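Local coordinates for putative adenylate cyclase (Vibrio parahaemolyticus, PDB 2ACA), which is of unknown function but, as a putative class IV-like adenylate cyclase of the CYTH family, probably acts on a triphosphate substrate such as ATP, at residues E14-V19 / D169-S174; V36-N41 / R65-A70; F139-D144 / E154-L159. All coordinates share one frame; numbering follows the deposited sequence.

Contact 1 (E14-V19 / D169-S174); sequences ELKYRV and DREHRS. With PO4 (phosphate ion), chain C.
Strand 11-19, one of the two outermost in the chain's antiparallel sheet, which in CYTH proteins curls into a tunnel, is crossed here by the C-terminal loop 169-174 through a single beta bridge, Tyr17 with Arg170. Two backbone bonds make the bridge: Glu171 N gives a nearly straight bond of 2.8 Å (175°) to Lys16 O, and Arg18 N reaches Asp169 O at 3.1 Å. Arg170 folds back along the Tyr17 ring. Bends at chi2 and chi3 (-85° and -79°) lay its CD over a face of the ring, 3.9 Å from the centroid, a CH-pi contact, and bring NH1 weakly to Lys16 O. Lys16 and Glu171 run alongside each other, Lys16 CD 3.5 Å from Glu171 CG. The carboxylate of Glu171 is turned to Arg173, whose N and NE both bond to OE2; Arg18 adds only a long charge pairing. Lys16 NZ forms a long, weak ion pair with Glu138 OE2. CYTH tunnels are lined with charged side chains that bind triphosphate and metal; the phosphate here, probably from the crystallisation liquor, may mark such a pocket, and Lys16 NZ donates weakly to its O2 at 3.2 Å.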
loop_
_atom_site.group_PDB
_atom_site.type_symbol
_atom_site.label_atom_id
_atom_site.label_comp_id
_atom_site.label_asym_id
_atom_site.label_seq_id
_atom_site.Cartn_x
_atom_site.Cartn_y
_atom_site.Cartn_z
ATOM N N GLU A 14 -10.461 -18.012 -11.239
ATOM C CA GLU A 14 -9.172 -18.625 -11.524
ATOM C C GLU A 14 -9.231 -20.139 -11.416
ATOM O O GLU A 14 -9.820 -20.676 -10.484
ATOM C CB GLU A 14 -8.144 -18.089 -10.525
ATOM C CG GLU A 14 -6.723 -18.564 -10.714
ATOM C CD GLU A 14 -5.844 -18.165 -9.546
ATOM O OE1 GLU A 14 -4.607 -18.070 -9.718
ATOM O OE2 GLU A 14 -6.390 -17.949 -8.443
ATOM N N LEU A 15 -8.622 -20.817 -12.382
ATOM C CA LEU A 15 -8.567 -22.275 -12.385
ATOM C C LEU A 15 -7.104 -22.666 -12.319
ATOM O O LEU A 15 -6.303 -22.196 -13.123
ATOM C CB LEU A 15 -9.185 -22.851 -13.662
ATOM C CG LEU A 15 -10.709 -22.844 -13.764
ATOM C CD1 LEU A 15 -11.231 -21.433 -13.603
ATOM C CD2 LEU A 15 -11.134 -23.409 -15.108
ATOM N N LYS A 16 -6.757 -23.524 -11.369
ATOM C CA LYS A 16 -5.377 -23.945 -11.220
ATOM C C LYS A 16 -5.194 -25.351 -11.757
ATOM O O LYS A 16 -6.031 -26.226 -11.542
ATOM C CB LYS A 16 -4.952 -23.917 -9.751
ATOM C CG LYS A 16 -3.454 -24.166 -9.535
ATOM C CD LYS A 16 -3.147 -24.579 -8.094
ATOM C CE LYS A 16 -3.834 -23.674 -7.074
ATOM N NZ LYS A 16 -3.063 -22.453 -6.729
ATOM N N TYR A 17 -4.088 -25.567 -12.452
ATOM C CA TYR A 17 -3.798 -26.873 -13.009
ATOM C C TYR A 17 -2.380 -27.295 -12.706
ATOM O O TYR A 17 -1.506 -26.468 -12.450
ATOM C CB TYR A 17 -3.980 -26.890 -14.527
ATOM C CG TYR A 17 -5.392 -26.683 -15.013
ATOM C CD1 TYR A 17 -5.911 -25.404 -15.175
ATOM C CD2 TYR A 17 -6.214 -27.771 -15.322
ATOM C CE1 TYR A 17 -7.209 -25.209 -15.635
ATOM C CE2 TYR A 17 -7.514 -27.583 -15.783
ATOM C CZ TYR A 17 -8.003 -26.302 -15.938
ATOM O OH TYR A 17 -9.281 -26.108 -16.416
ATOM N N ARG A 18 -2.169 -28.603 -12.749
ATOM C CA ARG A 18 -0.870 -29.200 -12.518
ATOM C C ARG A 18 -0.315 -29.358 -13.937
ATOM O O ARG A 18 -1.014 -29.863 -14.815
ATOM C CB ARG A 18 -1.069 -30.562 -11.894
ATOM C CG ARG A 18 0.073 -31.106 -11.077
ATOM C CD ARG A 18 -0.425 -32.406 -10.491
ATOM N NE ARG A 18 -1.876 -32.356 -10.332
ATOM C CZ ARG A 18 -2.656 -33.417 -10.174
ATOM N NH1 ARG A 18 -2.113 -34.630 -10.149
ATOM N NH2 ARG A 18 -3.976 -33.262 -10.052
ATOM N N VAL A 19 0.913 -28.911 -14.176
ATOM C CA VAL A 19 1.504 -29.029 -15.505
ATOM C C VAL A 19 2.651 -30.038 -15.456
ATOM O O VAL A 19 3.686 -29.780 -14.841
ATOM C CB VAL A 19 2.071 -27.673 -15.998
ATOM C CG1 VAL A 19 2.580 -27.787 -17.433
ATOM C CG2 VAL A 19 1.028 -26.610 -15.884
ATOM N N ASP A 169 -6.566 -32.739 -14.616
ATOM C CA ASP A 169 -5.341 -31.999 -14.330
ATOM C C ASP A 169 -5.592 -30.901 -13.290
ATOM O O ASP A 169 -4.658 -30.403 -12.655
ATOM C CB ASP A 169 -4.790 -31.375 -15.617
ATOM C CG ASP A 169 -4.432 -32.417 -16.660
ATOM O OD1 ASP A 169 -3.658 -33.345 -16.332
ATOM O OD2 ASP A 169 -4.921 -32.304 -17.807
ATOM N N ARG A 170 -6.861 -30.539 -13.129
ATOM C CA ARG A 170 -7.272 -29.514 -12.178
ATOM C C ARG A 170 -6.673 -29.733 -10.804
ATOM O O ARG A 170 -6.678 -30.845 -10.286
ATOM C CB ARG A 170 -8.796 -29.493 -12.058
ATOM C CG ARG A 170 -9.495 -28.727 -13.172
ATOM C CD ARG A 170 -9.555 -27.230 -12.862
ATOM N NE ARG A 170 -10.629 -26.915 -11.921
ATOM C CZ ARG A 170 -10.476 -26.184 -10.821
ATOM N NH1 ARG A 170 -9.288 -25.686 -10.505
ATOM N NH2 ARG A 170 -11.517 -25.940 -10.035
ATOM N N GLU A 171 -6.153 -28.660 -10.220
ATOM C CA GLU A 171 -5.571 -28.710 -8.886
ATOM C C GLU A 171 -6.428 -27.838 -7.976
ATOM O O GLU A 171 -6.504 -26.621 -8.154
ATOM C CB GLU A 171 -4.133 -28.189 -8.901
ATOM C CG GLU A 171 -3.522 -28.031 -7.512
ATOM C CD GLU A 171 -3.403 -29.345 -6.770
ATOM O OE1 GLU A 171 -2.566 -30.180 -7.179
ATOM O OE2 GLU A 171 -4.145 -29.555 -5.783
ATOM N N HIS A 172 -7.075 -28.464 -7.001
ATOM C CA HIS A 172 -7.939 -27.746 -6.076
ATOM C C HIS A 172 -7.234 -27.250 -4.821
ATOM O O HIS A 172 -7.718 -26.331 -4.167
ATOM C CB HIS A 172 -9.142 -28.613 -5.695
ATOM C CG HIS A 172 -10.200 -28.665 -6.753
ATOM N ND1 HIS A 172 -10.012 -29.292 -7.965
ATOM C CD2 HIS A 172 -11.446 -28.137 -6.791
ATOM C CE1 HIS A 172 -11.097 -29.148 -8.706
ATOM N NE2 HIS A 172 -11.982 -28.451 -8.016
ATOM N N ARG A 173 -6.102 -27.852 -4.476
ATOM C CA ARG A 173 -5.360 -27.413 -3.302
ATOM C C ARG A 173 -4.651 -26.111 -3.674
ATOM O O ARG A 173 -3.919 -26.050 -4.668
ATOM C CB ARG A 173 -4.339 -28.474 -2.888
ATOM C CG ARG A 173 -4.948 -29.757 -2.345
ATOM C CD ARG A 173 -3.860 -30.774 -2.094
ATOM N NE ARG A 173 -3.177 -31.157 -3.326
ATOM C CZ ARG A 173 -2.086 -31.916 -3.370
ATOM N NH1 ARG A 173 -1.548 -32.378 -2.247
ATOM N NH2 ARG A 173 -1.532 -32.217 -4.537
ATOM N N SER A 174 -4.871 -25.065 -2.889
ATOM C CA SER A 174 -4.251 -23.785 -3.190
ATOM C C SER A 174 -2.836 -23.701 -2.635
ATOM O O SER A 174 -2.443 -24.508 -1.797
ATOM C CB SER A 174 -5.105 -22.649 -2.630
ATOM O OG SER A 174 -6.476 -22.908 -2.840
HETATM P P PO4 C . -3.879 -19.484 -4.626
HETATM O O1 PO4 C . -4.251 -18.114 -4.191
HETATM O O2 PO4 C . -3.024 -19.400 -5.838
HETATM O O3 PO4 C . -5.110 -20.255 -4.940
HETATM O O4 PO4 C . -3.135 -20.168 -3.536
#

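Contact 2 (V36-N41 / R65-A70); sequences VMFENN and REIQPA. With PO4 (phosphate ion), chain D.
One face of the Phe38 ring receives Ile67, whose CG2 sits 4.0 Å from the ring centroid and offset toward the rim, a CH-pi contact; CZ is the ring atom closest to that methyl, at 3.7 Å. The CB of Phe38 points toward 65-70, and chi1 of 67°, with CG between backbone N and carbonyl carbon, sets the ring with a face to Ile67; the two side chains cross at about a right angle. A second flat group, the Arg65 guanidinium, does not touch 36-41; at its edge, near its plane, lies O4 of a phosphate probably from the crystallisation liquor, bound by NH1 at 2.9 Å and NH2 at 3.1 Å, while Asp45 and Glu43 engage NE. Within the antiparallel CYTH sheet, strands 35-49 and 61-68 are neighbours, but 36-41 is kinked by a classic bulge at Met37 and Phe38, facing Ile117, and a G1 bulge at Asn40 and Asn41, facing Arg115. Beyond strand 61-68, where a cis peptide precedes Pro69, contact passes to Asn41. Its OD1 lies 2.9 Å from Ala70 N, modelled as a hydrogen bond, though crowding of OD1 against Ala70 CB makes the amide placement doubtful. Ile67 CG2 also touches Asn41 CB, at 3.5 Å.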
loop_
_atom_site.group_PDB
_atom_site.type_symbol
_atom_site.label_atom_id
_atom_site.label_comp_id
_atom_site.label_asym_id
_atom_site.label_seq_id
_atom_site.Cartn_x
_atom_site.Cartn_y
_atom_site.Cartn_z
ATOM N N VAL A 36 3.707 -10.671 -22.782
ATOM C CA VAL A 36 4.432 -11.207 -21.637
ATOM C C VAL A 36 4.620 -10.165 -20.543
ATOM O O VAL A 36 5.155 -9.088 -20.792
ATOM C CB VAL A 36 5.811 -11.728 -22.063
ATOM C CG1 VAL A 36 6.494 -12.402 -20.896
ATOM C CG2 VAL A 36 5.660 -12.689 -23.222
HETATM N N MSE A 37 4.177 -10.491 -19.330
HETATM C CA MSE A 37 4.308 -9.575 -18.200
HETATM C C MSE A 37 5.702 -9.758 -17.605
HETATM O O MSE A 37 6.358 -8.799 -17.209
HETATM C CB MSE A 37 3.225 -9.864 -17.155
HETATM C CG MSE A 37 3.180 -8.869 -16.006
HETATM SE SE MSE A 37 1.772 -9.234 -14.718
HETATM C CE MSE A 37 1.829 -7.580 -13.720
ATOM N N PHE A 38 6.145 -11.005 -17.544
ATOM C CA PHE A 38 7.471 -11.325 -17.047
ATOM C C PHE A 38 7.621 -12.834 -17.029
ATOM O O PHE A 38 6.637 -13.560 -16.931
ATOM C CB PHE A 38 7.708 -10.720 -15.649
ATOM C CG PHE A 38 6.859 -11.316 -14.567
ATOM C CD1 PHE A 38 7.149 -12.575 -14.051
ATOM C CD2 PHE A 38 5.768 -10.615 -14.057
ATOM C CE1 PHE A 38 6.366 -13.123 -13.039
ATOM C CE2 PHE A 38 4.980 -11.159 -13.048
ATOM C CZ PHE A 38 5.279 -12.412 -12.538
ATOM N N GLU A 39 8.854 -13.302 -17.136
ATOM C CA GLU A 39 9.116 -14.728 -17.145
ATOM C C GLU A 39 10.233 -15.059 -16.175
ATOM O O GLU A 39 11.162 -14.274 -16.000
ATOM C CB GLU A 39 9.536 -15.171 -18.549
ATOM C CG GLU A 39 8.545 -14.831 -19.655
ATOM C CD GLU A 39 9.133 -15.059 -21.040
ATOM O OE1 GLU A 39 8.419 -14.860 -22.042
ATOM O OE2 GLU A 39 10.319 -15.436 -21.122
ATOM N N ASN A 40 10.125 -16.220 -15.541
ATOM C CA ASN A 40 11.135 -16.708 -14.602
ATOM C C ASN A 40 11.578 -15.777 -13.456
ATOM O O ASN A 40 12.759 -15.746 -13.098
ATOM C CB ASN A 40 12.362 -17.171 -15.391
ATOM C CG ASN A 40 12.014 -18.213 -16.450
ATOM O OD1 ASN A 40 11.448 -19.259 -16.142
ATOM N ND2 ASN A 40 12.349 -17.925 -17.702
ATOM N N ASN A 41 10.646 -15.018 -12.888
ATOM C CA ASN A 41 10.986 -14.152 -11.754
ATOM C C ASN A 41 10.806 -14.978 -10.490
ATOM O O ASN A 41 10.179 -16.039 -10.512
ATOM C CB ASN A 41 10.044 -12.947 -11.645
ATOM C CG ASN A 41 10.412 -11.816 -12.581
ATOM O OD1 ASN A 41 10.141 -10.657 -12.288
ATOM N ND2 ASN A 41 11.008 -12.144 -13.717
ATOM N N ARG A 65 3.347 -9.238 -1.332
ATOM C CA ARG A 65 4.016 -10.024 -2.371
ATOM C C ARG A 65 5.000 -9.210 -3.171
ATOM O O ARG A 65 4.710 -8.079 -3.550
ATOM C CB ARG A 65 2.962 -10.639 -3.312
ATOM C CG ARG A 65 3.500 -11.196 -4.634
ATOM C CD ARG A 65 2.354 -11.711 -5.530
ATOM N NE ARG A 65 1.566 -12.747 -4.868
ATOM C CZ ARG A 65 0.432 -13.252 -5.351
ATOM N NH1 ARG A 65 -0.055 -12.814 -6.504
ATOM N NH2 ARG A 65 -0.218 -14.195 -4.684
ATOM N N GLU A 66 6.166 -9.796 -3.422
ATOM C CA GLU A 66 7.220 -9.144 -4.193
ATOM C C GLU A 66 7.710 -10.091 -5.286
ATOM O O GLU A 66 7.972 -11.267 -5.039
ATOM C CB GLU A 66 8.391 -8.752 -3.290
ATOM C CG GLU A 66 9.589 -8.202 -4.043
ATOM C CD GLU A 66 10.680 -7.683 -3.118
ATOM O OE1 GLU A 66 11.120 -8.435 -2.227
ATOM O OE2 GLU A 66 11.103 -6.523 -3.288
ATOM N N ILE A 67 7.822 -9.556 -6.494
ATOM C CA ILE A 67 8.263 -10.316 -7.646
ATOM C C ILE A 67 9.518 -9.648 -8.184
ATOM O O ILE A 67 9.496 -8.476 -8.557
ATOM C CB ILE A 67 7.161 -10.340 -8.740
ATOM C CG1 ILE A 67 5.889 -10.990 -8.174
ATOM C CG2 ILE A 67 7.648 -11.121 -9.958
ATOM C CD1 ILE A 67 4.693 -10.939 -9.096
ATOM N N GLN A 68 10.615 -10.397 -8.204
ATOM C CA GLN A 68 11.886 -9.882 -8.692
ATOM C C GLN A 68 12.423 -10.736 -9.824
ATOM O O GLN A 68 12.196 -11.943 -9.857
ATOM C CB GLN A 68 12.900 -9.825 -7.550
ATOM C CG GLN A 68 12.843 -8.516 -6.769
ATOM C CD GLN A 68 13.476 -8.612 -5.399
ATOM O OE1 GLN A 68 13.756 -7.595 -4.760
ATOM N NE2 GLN A 68 13.691 -9.835 -4.931
ATOM N N PRO A 69 13.188 -10.127 -10.745
ATOM C CA PRO A 69 13.556 -8.705 -10.749
ATOM C C PRO A 69 12.570 -7.701 -11.360
ATOM O O PRO A 69 12.931 -6.548 -11.573
ATOM C CB PRO A 69 14.890 -8.710 -11.490
ATOM C CG PRO A 69 14.669 -9.779 -12.518
ATOM C CD PRO A 69 13.993 -10.882 -11.725
ATOM N N ALA A 70 11.343 -8.123 -11.651
ATOM C CA ALA A 70 10.371 -7.210 -12.235
ATOM C C ALA A 70 10.136 -6.020 -11.307
ATOM O O ALA A 70 9.849 -4.914 -11.761
ATOM C CB ALA A 70 9.067 -7.926 -12.489
HETATM P P PO4 D . -2.376 -15.800 -7.386
HETATM O O1 PO4 D . -1.841 -16.763 -6.388
HETATM O O2 PO4 D . -3.745 -16.212 -7.792
HETATM O O3 PO4 D . -1.492 -15.780 -8.577
HETATM O O4 PO4 D . -2.426 -14.443 -6.787
#

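Contact 3 (F139-D144 / E154-L159); sequences FAIMTD and ERLVAL
Leu156 presses its forked end from helix 154-159 onto the backbone of strand 139-143, the main bump of a helix-on-sheet contact without hydrogen bonds, made by apolar side chains and strand backbone. Its CD2 settles against the peptide joining Phe139 to Ala140, 3.3 Å from Phe139 C and equally close to Ala140 N, with Phe139 CB bordering the same hollow at 3.5 Å. The second branch, Leu156 CD1, lies 3.7 Å from Phe139 O, and Leu156 CD1 reaches the Ile141 methyl CG2 more loosely, at 4.2 Å. Phe139 and Ile141 thus flank the place where Leu156 lands, while the Ala140 methyl points away from the helix. One helical turn further on, Leu159 meets the ring of Phe139 at its edge, near the ring plane, CD2 to CD2 3.9 Å. With CG anti to the backbone N (chi1 -177°), its forked end is carried out to that edge. The axes come within 8.3 Å and run roughly antiparallel, at 149°. Around this core, Phe163 adds an edge-to-face ring contact to Phe139, Leu156 also touches Val13 of strand 11-19, and Leu159 packs on Phe123 of strand 123-130, so that the helix spans three neighbouring strands.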
loop_
_atom_site.group_PDB
_atom_site.type_symbol
_atom_site.label_atom_id
_atom_site.label_comp_id
_atom_site.label_asym_id
_atom_site.label_seq_id
_atom_site.Cartn_x
_atom_site.Cartn_y
_atom_site.Cartn_z
ATOM N N PHE A 139 -5.147 -20.029 -14.837
ATOM C CA PHE A 139 -5.809 -19.304 -15.906
ATOM C C PHE A 139 -6.838 -18.452 -15.199
ATOM O O PHE A 139 -7.590 -18.956 -14.367
ATOM C CB PHE A 139 -6.485 -20.275 -16.879
ATOM C CG PHE A 139 -5.519 -21.163 -17.605
ATOM C CD1 PHE A 139 -4.939 -22.247 -16.964
ATOM C CD2 PHE A 139 -5.145 -20.884 -18.914
ATOM C CE1 PHE A 139 -3.995 -23.046 -17.617
ATOM C CE2 PHE A 139 -4.202 -21.678 -19.574
ATOM C CZ PHE A 139 -3.627 -22.760 -18.921
ATOM N N ALA A 140 -6.879 -17.162 -15.506
ATOM C CA ALA A 140 -7.828 -16.300 -14.820
ATOM C C ALA A 140 -8.156 -14.999 -15.539
ATOM O O ALA A 140 -7.517 -14.628 -16.523
ATOM C CB ALA A 140 -7.304 -15.985 -13.413
ATOM N N ILE A 141 -9.163 -14.314 -15.013
ATOM C CA ILE A 141 -9.614 -13.037 -15.535
ATOM C C ILE A 141 -10.311 -12.314 -14.394
ATOM O O ILE A 141 -11.179 -12.889 -13.737
ATOM C CB ILE A 141 -10.619 -13.221 -16.695
ATOM C CG1 ILE A 141 -11.300 -11.890 -17.018
ATOM C CG2 ILE A 141 -11.662 -14.261 -16.326
ATOM C CD1 ILE A 141 -10.351 -10.812 -17.490
HETATM N N MSE A 142 -9.907 -11.075 -14.131
HETATM C CA MSE A 142 -10.536 -10.282 -13.079
HETATM C C MSE A 142 -11.523 -9.334 -13.747
HETATM O O MSE A 142 -11.192 -8.663 -14.728
HETATM C CB MSE A 142 -9.496 -9.480 -12.297
HETATM C CG MSE A 142 -8.562 -10.328 -11.460
HETATM SE SE MSE A 142 -7.303 -9.231 -10.509
HETATM C CE MSE A 142 -8.218 -9.085 -8.819
ATOM N N THR A 143 -12.740 -9.301 -13.220
ATOM C CA THR A 143 -13.786 -8.447 -13.755
ATOM C C THR A 143 -14.548 -7.781 -12.615
ATOM O O THR A 143 -14.385 -8.146 -11.451
ATOM C CB THR A 143 -14.785 -9.257 -14.595
ATOM O OG1 THR A 143 -15.768 -8.374 -15.151
ATOM C CG2 THR A 143 -15.479 -10.295 -13.723
ATOM N N ASP A 144 -15.376 -6.800 -12.957
ATOM C CA ASP A 144 -16.173 -6.095 -11.962
ATOM C C ASP A 144 -17.611 -6.597 -12.030
ATOM O O ASP A 144 -18.331 -6.613 -11.029
ATOM C CB ASP A 144 -16.110 -4.590 -12.207
ATOM C CG ASP A 144 -14.712 -4.041 -12.036
ATOM O OD1 ASP A 144 -13.825 -4.409 -12.839
ATOM O OD2 ASP A 144 -14.488 -3.254 -11.092
ATOM N N GLU A 154 -15.932 -20.417 -17.992
ATOM C CA GLU A 154 -16.033 -21.331 -19.118
ATOM C C GLU A 154 -14.988 -21.050 -20.185
ATOM O O GLU A 154 -14.299 -21.967 -20.635
ATOM C CB GLU A 154 -17.437 -21.250 -19.716
ATOM C CG GLU A 154 -18.523 -21.688 -18.746
ATOM C CD GLU A 154 -19.919 -21.417 -19.264
ATOM O OE1 GLU A 154 -20.887 -21.722 -18.536
ATOM O OE2 GLU A 154 -20.050 -20.897 -20.392
ATOM N N ARG A 155 -14.862 -19.790 -20.595
ATOM C CA ARG A 155 -13.868 -19.466 -21.605
ATOM C C ARG A 155 -12.509 -19.769 -20.991
ATOM O O ARG A 155 -11.539 -20.023 -21.705
ATOM C CB ARG A 155 -13.952 -17.998 -22.032
ATOM C CG ARG A 155 -13.780 -17.824 -23.540
ATOM C CD ARG A 155 -13.395 -16.411 -23.937
ATOM N NE ARG A 155 -14.323 -15.406 -23.430
ATOM C CZ ARG A 155 -14.237 -14.108 -23.704
ATOM N NH1 ARG A 155 -13.264 -13.655 -24.485
ATOM N NH2 ARG A 155 -15.119 -13.262 -23.190
ATOM N N LEU A 156 -12.449 -19.741 -19.659
ATOM C CA LEU A 156 -11.217 -20.065 -18.948
ATOM C C LEU A 156 -10.935 -21.548 -19.174
ATOM O O LEU A 156 -9.801 -21.942 -19.453
ATOM C CB LEU A 156 -11.360 -19.799 -17.447
ATOM C CG LEU A 156 -10.827 -18.459 -16.936
ATOM C CD1 LEU A 156 -11.045 -18.351 -15.430
ATOM C CD2 LEU A 156 -9.351 -18.348 -17.269
ATOM N N VAL A 157 -11.975 -22.366 -19.043
ATOM C CA VAL A 157 -11.843 -23.801 -19.259
ATOM C C VAL A 157 -11.493 -24.006 -20.728
ATOM O O VAL A 157 -10.624 -24.812 -21.062
ATOM C CB VAL A 157 -13.161 -24.553 -18.937
ATOM C CG1 VAL A 157 -12.993 -26.042 -19.217
ATOM C CG2 VAL A 157 -13.542 -24.337 -17.479
ATOM N N ALA A 158 -12.166 -23.259 -21.600
ATOM C CA ALA A 158 -11.914 -23.346 -23.034
ATOM C C ALA A 158 -10.435 -23.082 -23.285
ATOM O O ALA A 158 -9.746 -23.875 -23.930
ATOM C CB ALA A 158 -12.761 -22.319 -23.781
ATOM N N LEU A 159 -9.954 -21.956 -22.767
ATOM C CA LEU A 159 -8.553 -21.589 -22.927
ATOM C C LEU A 159 -7.670 -22.707 -22.380
ATOM O O LEU A 159 -6.696 -23.111 -23.019
ATOM C CB LEU A 159 -8.261 -20.276 -22.185
ATOM C CG LEU A 159 -6.847 -19.699 -22.300
ATOM C CD1 LEU A 159 -6.513 -19.437 -23.759
ATOM C CD2 LEU A 159 -6.751 -18.409 -21.489
#

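From the N terminus, the chain first lays down strand 11-19, whose partner in contact 1 arrives only with loop 169-174, so this contact closes the longest loop and encloses both others. Within it, contact 2 closes a loop of moderate length between strands 35-49 and 61-68. Contact 3 follows in series and closes the shortest, where strand 134-143 leads into helix 152-162 and the helix folds back over it. Contacts 1 and 3 touch directly: strands 11-19 and 134-143 are sheet neighbours, with Leu15 packing on Leu156 and Val157. Contact 2 stands apart, its centre about 21 Å from either of the other centres, but reaches the same antiparallel sheet.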